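Local coordinates for protein p13 MTCP-1 (Homo sapiens, PDB 1A1X) that binds the protein kinases AKT1 and AKT2 through their PH domains and enhances their phosphorylation and activation, at residues 21-26 with 50-55; 89-92 with 97-100. All coordinates share one frame; numbering follows the deposited sequence.

Contact 1. Residues 21-26 with 50-55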
ATOM      1  N   ILE A  21     -12.018 -11.100 -12.128  1.00 11.21           N
ATOM      2  CA  ILE A  21     -13.200 -10.566 -11.456  1.00 11.81           C
ATOM      3  C   ILE A  21     -13.725 -11.598 -10.471  1.00 13.84           C
ATOM      4  O   ILE A  21     -14.055 -12.728 -10.841  1.00 12.70           O
ATOM      5  CB  ILE A  21     -14.303 -10.145 -12.454  1.00 11.59           C
ATOM      6  CG1 ILE A  21     -13.751  -9.112 -13.434  1.00 15.04           C
ATOM      7  CG2 ILE A  21     -15.498  -9.516 -11.700  1.00 16.33           C
ATOM      8  CD1 ILE A  21     -14.744  -8.665 -14.493  1.00 22.83           C
ATOM      9  N   TYR A  22     -13.751 -11.199  -9.205  1.00 10.11           N
ATOM     10  CA  TYR A  22     -14.183 -12.046  -8.116  1.00 11.86           C
ATOM     11  C   TYR A  22     -15.450 -11.520  -7.468  1.00 14.44           C
ATOM     12  O   TYR A  22     -15.856 -10.385  -7.697  1.00 17.52           O
ATOM     13  CB  TYR A  22     -13.073 -12.104  -7.057  1.00  8.92           C
ATOM     14  CG  TYR A  22     -11.809 -12.794  -7.529  1.00  8.62           C
ATOM     15  CD1 TYR A  22     -10.923 -12.159  -8.404  1.00 10.70           C
ATOM     16  CD2 TYR A  22     -11.519 -14.096  -7.133  1.00  6.29           C
ATOM     17  CE1 TYR A  22      -9.784 -12.815  -8.872  1.00 13.66           C
ATOM     18  CE2 TYR A  22     -10.390 -14.758  -7.592  1.00  6.68           C
ATOM     19  CZ  TYR A  22      -9.529 -14.116  -8.459  1.00  8.01           C
ATOM     20  OH  TYR A  22      -8.420 -14.780  -8.918  1.00 14.82           O
ATOM     21  N   ARG A  23     -16.061 -12.356  -6.640  1.00 16.60           N
ATOM     22  CA  ARG A  23     -17.259 -11.987  -5.890  1.00 18.95           C
ATOM     23  C   ARG A  23     -17.095 -12.465  -4.447  1.00 15.47           C
ATOM     24  O   ARG A  23     -16.605 -13.570  -4.213  1.00 14.40           O
ATOM     25  CB  ARG A  23     -18.511 -12.602  -6.512  1.00 21.56           C
ATOM     26  CG  ARG A  23     -18.974 -11.903  -7.768  1.00 33.66           C
ATOM     27  CD  ARG A  23     -20.404 -12.273  -8.089  1.00 36.15           C
ATOM     28  NE  ARG A  23     -20.536 -13.700  -8.347  1.00 38.83           N
ATOM     29  CZ  ARG A  23     -21.490 -14.236  -9.101  1.00 45.05           C
ATOM     30  NH1 ARG A  23     -22.404 -13.459  -9.676  1.00 46.49           N
ATOM     31  NH2 ARG A  23     -21.520 -15.550  -9.293  1.00 46.39           N
ATOM     32  N   ASP A  24     -17.468 -11.628  -3.482  1.00 15.56           N
ATOM     33  CA  ASP A  24     -17.340 -11.997  -2.074  1.00 15.72           C
ATOM     34  C   ASP A  24     -18.641 -12.575  -1.532  1.00 14.47           C
ATOM     35  O   ASP A  24     -19.584 -12.805  -2.286  1.00 14.11           O
ATOM     36  CB  ASP A  24     -16.854 -10.808  -1.221  1.00 14.43           C
ATOM     37  CG  ASP A  24     -17.791  -9.604  -1.268  1.00 15.26           C
ATOM     38  OD1 ASP A  24     -18.984  -9.762  -1.559  1.00 11.84           O
ATOM     39  OD2 ASP A  24     -17.334  -8.480  -1.000  1.00 18.06           O
ATOM     40  N   GLU A  25     -18.689 -12.800  -0.229  1.00 14.92           N
ATOM     41  CA  GLU A  25     -19.874 -13.356   0.416  1.00 17.73           C
ATOM     42  C   GLU A  25     -21.149 -12.508   0.277  1.00 20.50           C
ATOM     43  O   GLU A  25     -22.247 -12.999   0.528  1.00 22.81           O
ATOM     44  CB  GLU A  25     -19.593 -13.596   1.895  1.00 18.41           C
ATOM     45  CG  GLU A  25     -19.247 -12.329   2.680  1.00 19.84           C
ATOM     46  CD  GLU A  25     -17.755 -12.100   2.820  1.00 21.17           C
ATOM     47  OE1 GLU A  25     -16.992 -12.464   1.896  1.00 16.47           O
ATOM     48  OE2 GLU A  25     -17.349 -11.551   3.866  1.00 18.38           O
ATOM     49  N   TYR A  26     -20.996 -11.239  -0.104  1.00 19.79           N
ATOM     50  CA  TYR A  26     -22.126 -10.322  -0.279  1.00 21.31           C
ATOM     51  C   TYR A  26     -22.525 -10.138  -1.736  1.00 22.08           C
ATOM     52  O   TYR A  26     -23.366  -9.289  -2.043  1.00 25.79           O
ATOM     53  CB  TYR A  26     -21.794  -8.951   0.295  1.00 17.73           C
ATOM     54  CG  TYR A  26     -21.437  -8.972   1.749  1.00 23.02           C
ATOM     55  CD1 TYR A  26     -22.215  -9.674   2.663  1.00 20.72           C
ATOM     56  CD2 TYR A  26     -20.322  -8.287   2.217  1.00 26.28           C
ATOM     57  CE1 TYR A  26     -21.891  -9.696   4.012  1.00 23.56           C
ATOM     58  CE2 TYR A  26     -19.987  -8.300   3.567  1.00 28.23           C
ATOM     59  CZ  TYR A  26     -20.774  -9.007   4.456  1.00 26.06           C
ATOM     60  OH  TYR A  26     -20.450  -9.037   5.789  1.00 30.94           O
ATOM     61  N   VAL A  50     -18.722  -4.043 -11.373  1.00 15.30           N
ATOM     62  CA  VAL A  50     -18.514  -4.266 -12.801  1.00 16.37           C
ATOM     63  C   VAL A  50     -19.590  -5.217 -13.302  1.00 18.04           C
ATOM     64  O   VAL A  50     -20.226  -5.906 -12.508  1.00 16.50           O
ATOM     65  CB  VAL A  50     -17.109  -4.858 -13.102  1.00 18.68           C
ATOM     66  CG1 VAL A  50     -16.029  -3.844 -12.773  1.00 19.50           C
ATOM     67  CG2 VAL A  50     -16.882  -6.138 -12.318  1.00 16.54           C
ATOM     68  N   PRO A  51     -19.846  -5.230 -14.619  1.00 18.12           N
ATOM     69  CA  PRO A  51     -20.874  -6.131 -15.144  1.00 19.86           C
ATOM     70  C   PRO A  51     -20.412  -7.570 -15.052  1.00 21.43           C
ATOM     71  O   PRO A  51     -19.211  -7.850 -14.984  1.00 19.19           O
ATOM     72  CB  PRO A  51     -21.003  -5.687 -16.601  1.00 24.01           C
ATOM     73  CG  PRO A  51     -19.621  -5.240 -16.939  1.00 25.48           C
ATOM     74  CD  PRO A  51     -19.234  -4.446 -15.706  1.00 18.27           C
ATOM     75  N   LEU A  52     -21.371  -8.477 -14.976  1.00 19.15           N
ATOM     76  CA  LEU A  52     -21.058  -9.893 -14.914  1.00 21.07           C
ATOM     77  C   LEU A  52     -21.750 -10.562 -16.083  1.00 22.46           C
ATOM     78  O   LEU A  52     -22.930 -10.318 -16.336  1.00 27.86           O
ATOM     79  CB  LEU A  52     -21.550 -10.517 -13.608  1.00 21.76           C
ATOM     80  CG  LEU A  52     -20.812 -10.138 -12.328  1.00 23.20           C
ATOM     81  CD1 LEU A  52     -21.499 -10.781 -11.136  1.00 25.70           C
ATOM     82  CD2 LEU A  52     -19.372 -10.578 -12.411  1.00 21.63           C
ATOM     83  N   GLY A  53     -20.986 -11.343 -16.835  1.00 19.61           N
ATOM     84  CA  GLY A  53     -21.547 -12.065 -17.957  1.00 18.06           C
ATOM     85  C   GLY A  53     -21.519 -13.519 -17.542  1.00 17.91           C
ATOM     86  O   GLY A  53     -21.807 -13.842 -16.382  1.00 16.04           O
ATOM     87  N   ASP A  54     -21.124 -14.393 -18.462  1.00 17.80           N
ATOM     88  CA  ASP A  54     -21.043 -15.818 -18.158  1.00 19.56           C
ATOM     89  C   ASP A  54     -19.833 -16.109 -17.270  1.00 18.53           C
ATOM     90  O   ASP A  54     -18.818 -15.405 -17.343  1.00 16.74           O
ATOM     91  CB  ASP A  54     -20.893 -16.630 -19.449  1.00 20.87           C
ATOM     92  CG  ASP A  54     -22.024 -16.396 -20.431  1.00 14.70           C
ATOM     93  OD1 ASP A  54     -23.095 -15.910 -20.024  1.00 23.14           O
ATOM     94  OD2 ASP A  54     -21.833 -16.699 -21.624  1.00 20.21           O
ATOM     95  N   ALA A  55     -19.952 -17.125 -16.417  1.00 15.45           N
ATOM     96  CA  ALA A  55     -18.834 -17.525 -15.572  1.00 15.62           C
ATOM     97  C   ALA A  55     -17.876 -18.215 -16.528  1.00 17.34           C
ATOM     98  O   ALA A  55     -18.308 -18.938 -17.426  1.00 18.82           O
ATOM     99  CB  ALA A  55     -19.291 -18.490 -14.511  1.00 12.76           C
TER
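Ile21 and Val50 meet methyl to methyl: their side chains reach toward each other tip to tip, with Ile21 CG2 3.7 Å from Val50 CG2. The same Val50 methyl also lies 4.0 Å from Ile21 CD1, so it is held against two ends of the isoleucine. On the isoleucine the branching explains this double touch. CG2 stands anti to the backbone N while CG1 lies beside that N (chi1 -57°), and with chi2 extended CD1 comes round to the same valine.

Leu52 spreads its two methyls over two residues of the strand. CD2 reaches Ile21 CG2 at 4.1 Å, and CD1 turns to Arg23, whose chain crosses the leucine at a slant. The arginine starts out across the line to the loop, but a bend at chi3 (-62°) brings its end nearer, so that Leu52 CD1 lies 3.6 Å from Arg23 CD and 3.2 Å from Arg23 NH1. The methyl approaches the guanidinium obliquely, in a tight contact of packing alone.

Only four residues touch, none of them fully buried, and the two segments together bury 197 Å². Even the closest CA atoms, those of Ile21 and Val50, are 8.4 Å apart, which rules out pairing of the backbones and leaves the side chains to span the gap. Farther along, Asp24 OD1 accepts from Tyr26 N at 2.9 Å, from above the carboxylate plane, in an Asx turn.

The loop 50-55, between strand 41-46 and helix 58-61, thus lies against the outside of the barrel at strand 21-24. Strand 29-36 joins in through Thr29, whose OG1 accepts from Val50 N, and through Val31, which touches Val50.

Contact 2. Residues 89-92 with 97-100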
ATOM      1  N   GLN A  89      -0.947  -7.141   2.661  1.00 15.00           N
ATOM      2  CA  GLN A  89       0.036  -6.100   2.974  1.00 16.39           C
ATOM      3  C   GLN A  89      -0.637  -4.795   3.365  1.00 16.88           C
ATOM      4  O   GLN A  89      -0.097  -4.015   4.152  1.00 19.34           O
ATOM      5  CB  GLN A  89       1.020  -5.923   1.831  1.00 12.14           C
ATOM      6  CG  GLN A  89       1.744  -7.212   1.522  1.00 13.54           C
ATOM      7  CD  GLN A  89       3.002  -6.972   0.741  1.00  9.67           C
ATOM      8  OE1 GLN A  89       2.963  -6.751  -0.460  1.00 12.98           O
ATOM      9  NE2 GLN A  89       4.135  -7.004   1.426  1.00 13.21           N
ATOM     10  N   HIS A  90      -1.796  -4.538   2.768  1.00 15.39           N
ATOM     11  CA  HIS A  90      -2.594  -3.379   3.149  1.00 12.39           C
ATOM     12  C   HIS A  90      -4.052  -3.508   2.715  1.00 11.51           C
ATOM     13  O   HIS A  90      -4.375  -4.220   1.761  1.00  9.32           O
ATOM     14  CB  HIS A  90      -1.936  -2.027   2.793  1.00 11.57           C
ATOM     15  CG  HIS A  90      -2.131  -1.576   1.380  1.00 11.82           C
ATOM     16  ND1 HIS A  90      -3.333  -1.678   0.714  1.00 15.98           N
ATOM     17  CD2 HIS A  90      -1.286  -0.950   0.530  1.00  5.68           C
ATOM     18  CE1 HIS A  90      -3.220  -1.137  -0.483  1.00  5.12           C
ATOM     19  NE2 HIS A  90      -1.987  -0.689  -0.621  1.00  9.37           N
ATOM     20  N   HIS A  91      -4.924  -2.906   3.511  1.00 12.42           N
ATOM     21  CA  HIS A  91      -6.359  -2.908   3.279  1.00 13.33           C
ATOM     22  C   HIS A  91      -6.807  -1.497   3.607  1.00 14.22           C
ATOM     23  O   HIS A  91      -6.953  -1.128   4.769  1.00 14.55           O
ATOM     24  CB  HIS A  91      -7.040  -3.912   4.214  1.00 14.49           C
ATOM     25  CG  HIS A  91      -8.531  -3.975   4.068  1.00 11.65           C
ATOM     26  ND1 HIS A  91      -9.350  -4.488   5.049  1.00 10.13           N
ATOM     27  CD2 HIS A  91      -9.346  -3.619   3.046  1.00 12.17           C
ATOM     28  CE1 HIS A  91     -10.605  -4.448   4.638  1.00 11.37           C
ATOM     29  NE2 HIS A  91     -10.629  -3.926   3.426  1.00 11.03           N
ATOM     30  N   LEU A  92      -7.012  -0.705   2.565  1.00 14.20           N
ATOM     31  CA  LEU A  92      -7.401   0.675   2.748  1.00 16.13           C
ATOM     32  C   LEU A  92      -8.350   1.202   1.695  1.00 15.61           C
ATOM     33  O   LEU A  92      -8.714   0.502   0.747  1.00 13.18           O
ATOM     34  CB  LEU A  92      -6.152   1.569   2.845  1.00 21.91           C
ATOM     35  CG  LEU A  92      -4.858   1.128   2.153  1.00 19.48           C
ATOM     36  CD1 LEU A  92      -4.918   1.433   0.694  1.00 21.10           C
ATOM     37  CD2 LEU A  92      -3.674   1.821   2.771  1.00 24.03           C
ATOM     38  N   VAL A  97     -12.380   3.925  -3.044  1.00 20.29           N
ATOM     39  CA  VAL A  97     -12.540   2.502  -3.343  1.00 18.13           C
ATOM     40  C   VAL A  97     -11.749   1.643  -2.368  1.00 16.61           C
ATOM     41  O   VAL A  97     -10.580   1.923  -2.089  1.00 18.26           O
ATOM     42  CB  VAL A  97     -12.061   2.191  -4.779  1.00 21.27           C
ATOM     43  CG1 VAL A  97     -12.157   0.706  -5.078  1.00 21.18           C
ATOM     44  CG2 VAL A  97     -12.886   2.970  -5.774  1.00 24.93           C
ATOM     45  N   GLN A  98     -12.389   0.595  -1.856  1.00 11.13           N
ATOM     46  CA  GLN A  98     -11.743  -0.328  -0.926  1.00  9.24           C
ATOM     47  C   GLN A  98     -10.700  -1.141  -1.703  1.00 11.25           C
ATOM     48  O   GLN A  98     -10.989  -1.679  -2.783  1.00  9.57           O
ATOM     49  CB  GLN A  98     -12.775  -1.254  -0.286  1.00 11.50           C
ATOM     50  CG  GLN A  98     -12.248  -2.044   0.889  1.00 20.05           C
ATOM     51  CD  GLN A  98     -13.326  -2.863   1.569  1.00 21.93           C
ATOM     52  OE1 GLN A  98     -13.033  -3.788   2.329  1.00 24.81           O
ATOM     53  NE2 GLN A  98     -14.585  -2.526   1.299  1.00 24.35           N
ATOM     54  N   GLU A  99      -9.497  -1.237  -1.145  1.00 12.43           N
ATOM     55  CA  GLU A  99      -8.418  -1.944  -1.815  1.00 11.35           C
ATOM     56  C   GLU A  99      -7.622  -2.913  -0.945  1.00 10.20           C
ATOM     57  O   GLU A  99      -7.243  -2.591   0.178  1.00  9.87           O
ATOM     58  CB  GLU A  99      -7.460  -0.926  -2.447  1.00  9.36           C
ATOM     59  CG  GLU A  99      -6.199  -1.546  -3.012  1.00 14.16           C
ATOM     60  CD  GLU A  99      -5.245  -0.522  -3.571  1.00 13.26           C
ATOM     61  OE1 GLU A  99      -5.525   0.037  -4.647  1.00 18.35           O
ATOM     62  OE2 GLU A  99      -4.201  -0.287  -2.948  1.00 13.98           O
ATOM     63  N   LEU A 100      -7.375  -4.105  -1.483  1.00 10.42           N
ATOM     64  CA  LEU A 100      -6.575  -5.114  -0.797  1.00  8.12           C
ATOM     65  C   LEU A 100      -5.304  -5.253  -1.596  1.00  7.89           C
ATOM     66  O   LEU A 100      -5.346  -5.208  -2.824  1.00  8.59           O
ATOM     67  CB  LEU A 100      -7.273  -6.474  -0.786  1.00 10.38           C
ATOM     68  CG  LEU A 100      -8.427  -6.746   0.178  1.00  8.57           C
ATOM     69  CD1 LEU A 100      -9.075  -8.072  -0.186  1.00 12.70           C
ATOM     70  CD2 LEU A 100      -7.918  -6.769   1.605  1.00 11.56           C
TER
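His91 is held on two sides by the strand opposite. At the edge of its ring, NE2 donates to Gln98 OE1 over 2.6 Å, with an N-H...O angle of 163°; the oxygen lies essentially in the ring plane, although the donor is tilted out of the amide's own plane. The anti chi1 of His91 (179°) and the extended Gln98 chain bring ring and amide together. Over one face sits Leu100 CD2, 4.0 Å from the centroid of the His91 ring and near enough to its normal for a CH-pi contact.

The backbone is the close-knit part. Leu92 and Glu99 form an antiparallel hydrogen-bonded pair, with Glu99 N to Leu92 O at 2.7 Å and Leu92 N to Glu99 O at 3.1 Å. His91 and Leu100 are the adjoining non-hydrogen-bonded pair, and beside it His91 CA comes 3.2 Å from Glu99 O, the oxygen that also accepts from Leu92 N. With the strand directions 166° apart, this is the beta hairpin of strands 85-94 and 97-104 in the closed antiparallel barrel of the TCL1 family. A classic beta bulge interrupts the pairing where Gln89 and His90 both face Leu101.

The face that carries Leu92 and Glu99 is buried. These two side chains run alongside each other, Leu92 CD1 4.1 Å from Glu99 OE2, and Leu92 CG lies over one face of the His90 ring. Glu99 OE1 accepts from Gln46 NE2. A second subunit packs against this side: its Arg42 touches Leu92, and its His90 ring lies parallel to His90. Looser and more open are His91, Gln98 and Val97, all partly exposed; Val97 adds almost nothing to the 337 Å² buried between the segments.

In the fold
Contact 1 is a surface contact and contact 2 a partly buried one, their centres 19 Å apart and their nearest atoms about 7 Å apart without touching. Both reach the same barrel sheet, but in different ways: residues 50-55 form a loop laid on a strand, whereas 89-92 and 97-100 are neighbouring strands within the sheet. Their chemistry follows from that. Contact 1 rests on apolar side chains and the arm of an arginine; contact 2 combines main-chain hydrogen bonds with polar and aromatic side chains. Strand 29-36 lies near both, and Trp30 on it touches Gln98 and Leu100. The second subunit reaches contact 2 alone.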